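Local coordinates for protein alpha-2,3-sialyltransferase (Campylobacter jejuni, PDB 2P2V) that probably transfers sialic acid from CMP-sialic acid to acceptor sugars in alpha-2,3 linkage, the chain here being the N-terminal, sialyltransferase-family part of a longer membrane protein, at residues A[96-101]-A[107-112]. Numbering follows the deposited sequence. Where two conformers were deposited one is given.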
# COMPACT_ATOMS: atom_id res chain seq x y z
N CYS A 96 -11.38 -10.13 -15.62
CA CYS A 96 -12.37 -9.06 -15.50
C CYS A 96 -11.90 -7.91 -16.36
O CYS A 96 -10.77 -7.39 -16.16
CB CYS A 96 -12.46 -8.66 -14.03
SG CYS A 96 -13.82 -7.49 -13.84
N SER A 97 -12.65 -7.58 -17.40
CA SER A 97 -12.34 -6.50 -18.33
C SER A 97 -12.44 -5.11 -17.67
O SER A 97 -13.55 -4.53 -17.48
CB SER A 97 -13.28 -6.58 -19.52
OG SER A 97 -13.33 -7.88 -20.09
N THR A 98 -11.28 -4.58 -17.28
CA THR A 98 -11.21 -3.43 -16.41
C THR A 98 -10.28 -2.36 -16.98
O THR A 98 -9.36 -2.67 -17.72
CB THR A 98 -10.66 -3.86 -14.99
OG1 THR A 98 -9.58 -4.82 -15.13
CG2 THR A 98 -11.82 -4.48 -14.11
N PHE A 99 -10.46 -1.12 -16.56
CA PHE A 99 -9.64 -0.01 -17.01
C PHE A 99 -8.90 0.67 -15.87
O PHE A 99 -8.07 1.52 -16.15
CB PHE A 99 -10.51 1.04 -17.75
CG PHE A 99 -11.17 0.51 -19.00
CD1 PHE A 99 -12.51 0.11 -18.97
CD2 PHE A 99 -10.41 0.29 -20.17
CE1 PHE A 99 -13.13 -0.45 -20.09
CE2 PHE A 99 -11.03 -0.25 -21.32
CZ PHE A 99 -12.41 -0.63 -21.26
N ASN A 100 -9.26 0.40 -14.59
CA ASN A 100 -8.74 1.09 -13.42
C ASN A 100 -9.04 2.61 -13.52
O ASN A 100 -8.15 3.48 -13.52
CB ASN A 100 -7.22 0.85 -13.24
CG ASN A 100 -6.69 1.31 -11.91
OD1 ASN A 100 -7.44 1.52 -10.96
ND2 ASN A 100 -5.31 1.44 -11.80
N LEU A 101 -10.35 2.92 -13.63
CA LEU A 101 -10.82 4.28 -13.58
C LEU A 101 -11.97 4.26 -12.58
O LEU A 101 -12.81 3.37 -12.63
CB LEU A 101 -11.38 4.69 -14.95
CG LEU A 101 -10.29 4.90 -16.02
CD1 LEU A 101 -10.85 5.10 -17.37
CD2 LEU A 101 -9.55 6.12 -15.58
N ASN A 107 -13.50 1.78 -6.05
CA ASN A 107 -12.31 1.45 -5.24
C ASN A 107 -12.45 0.14 -4.53
O ASN A 107 -11.52 -0.68 -4.54
CB ASN A 107 -12.05 2.55 -4.19
CG ASN A 107 -11.64 3.86 -4.80
OD1 ASN A 107 -11.41 3.99 -6.02
ND2 ASN A 107 -11.51 4.86 -3.94
N ASP A 108 -13.62 -0.10 -3.93
CA ASP A 108 -13.81 -1.35 -3.20
C ASP A 108 -13.82 -2.56 -4.12
O ASP A 108 -13.32 -3.57 -3.74
CB ASP A 108 -15.12 -1.37 -2.41
CG ASP A 108 -15.01 -0.62 -1.04
OD1 ASP A 108 -13.89 -0.37 -0.52
OD2 ASP A 108 -16.09 -0.30 -0.47
N PHE A 109 -14.44 -2.45 -5.29
CA PHE A 109 -14.44 -3.56 -6.26
C PHE A 109 -13.00 -3.94 -6.55
O PHE A 109 -12.64 -5.13 -6.49
CB PHE A 109 -15.11 -3.17 -7.57
CG PHE A 109 -15.08 -4.27 -8.61
CD1 PHE A 109 -16.04 -5.29 -8.60
CD2 PHE A 109 -14.09 -4.32 -9.58
CE1 PHE A 109 -15.98 -6.36 -9.53
CE2 PHE A 109 -14.01 -5.38 -10.52
CZ PHE A 109 -14.95 -6.39 -10.52
N LEU A 110 -12.18 -2.95 -6.90
CA LEU A 110 -10.78 -3.31 -7.31
C LEU A 110 -9.95 -3.82 -6.16
O LEU A 110 -9.16 -4.77 -6.31
CB LEU A 110 -10.08 -2.13 -8.00
CG LEU A 110 -10.68 -1.72 -9.36
CD1 LEU A 110 -10.00 -0.48 -9.91
CD2 LEU A 110 -10.61 -2.86 -10.40
N HIS A 111 -10.13 -3.19 -5.00
CA HIS A 111 -9.41 -3.53 -3.74
C HIS A 111 -9.67 -4.95 -3.27
O HIS A 111 -8.76 -5.66 -2.80
CB HIS A 111 -9.80 -2.54 -2.62
CG HIS A 111 -9.19 -2.87 -1.28
ND1 HIS A 111 -9.91 -3.43 -0.25
CD2 HIS A 111 -7.94 -2.68 -0.81
CE1 HIS A 111 -9.12 -3.59 0.80
NE2 HIS A 111 -7.92 -3.15 0.48
N GLN A 112 -10.92 -5.39 -3.40
CA GLN A 112 -11.37 -6.68 -2.88
C GLN A 112 -11.42 -7.72 -3.97
O GLN A 112 -11.72 -8.84 -3.68
CB GLN A 112 -12.79 -6.57 -2.31
CG GLN A 112 -12.78 -5.60 -1.19
CD GLN A 112 -14.14 -5.47 -0.53
OE1 GLN A 112 -14.21 -5.19 0.67
NE2 GLN A 112 -15.21 -5.66 -1.31
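Cys96 meets Phe109 at the rim of its ring: SG sits 3.7 Å from CZ of Phe109, and its direction from the ring centroid is 80° off the ring normal, an edge-on sulfur-aromatic contact. Phe109 reaches that far because its CG stands anti to the backbone N (chi1 178°), which throws the ring off the helix toward the end of strand 90-96. The CG2 methyl of Thr98 faces both helix residues, 4.3 Å from CE2 of Phe109, obliquely to the ring, and 4.2 Å from CD2 of Leu110. Leu110 divides its two methyls between two loop residues, CD2 against Thr98 and CD1 against Asn100, where CD1 lies 3.4 Å from its OD1. CG of Asn100, likewise anti to its N (chi1 -168°), carries the amide there. No hydrogen bond joins the two segments, so the contact rests on van der Waals packing, the sulfur-aromatic pair and the Leu110 methyl against the Asn100 amide oxygen.

Thr98 turns its methyl to the helix while its hydroxyl is engaged behind it. OG1 donates to the carbonyl O of Cys96 at 3.0 Å, from above the carbonyl plane, and is also hydrogen-bonded to the backbone N of Tyr124. Farther out, Glu105 accepts hydrogen bonds from the backbone N of Phe99 and of Leu101. Pro70 packs on both Cys96 and Phe109, Tyr273 and Leu277 of helix 268-283 also touch the Phe109 side chain, and Leu122 touches both Thr98 and Leu110.

Cys96 ends a strand of the parallel sheet, and its side chain is about 10 Å from the bound CMP-3-fluoro-sialic acid. The arrangement is that of a beta-loop-alpha connection in a Rossmann-like alpha/beta sialyltransferase domain, with the helix folded back against the C-terminal end of its preceding strand.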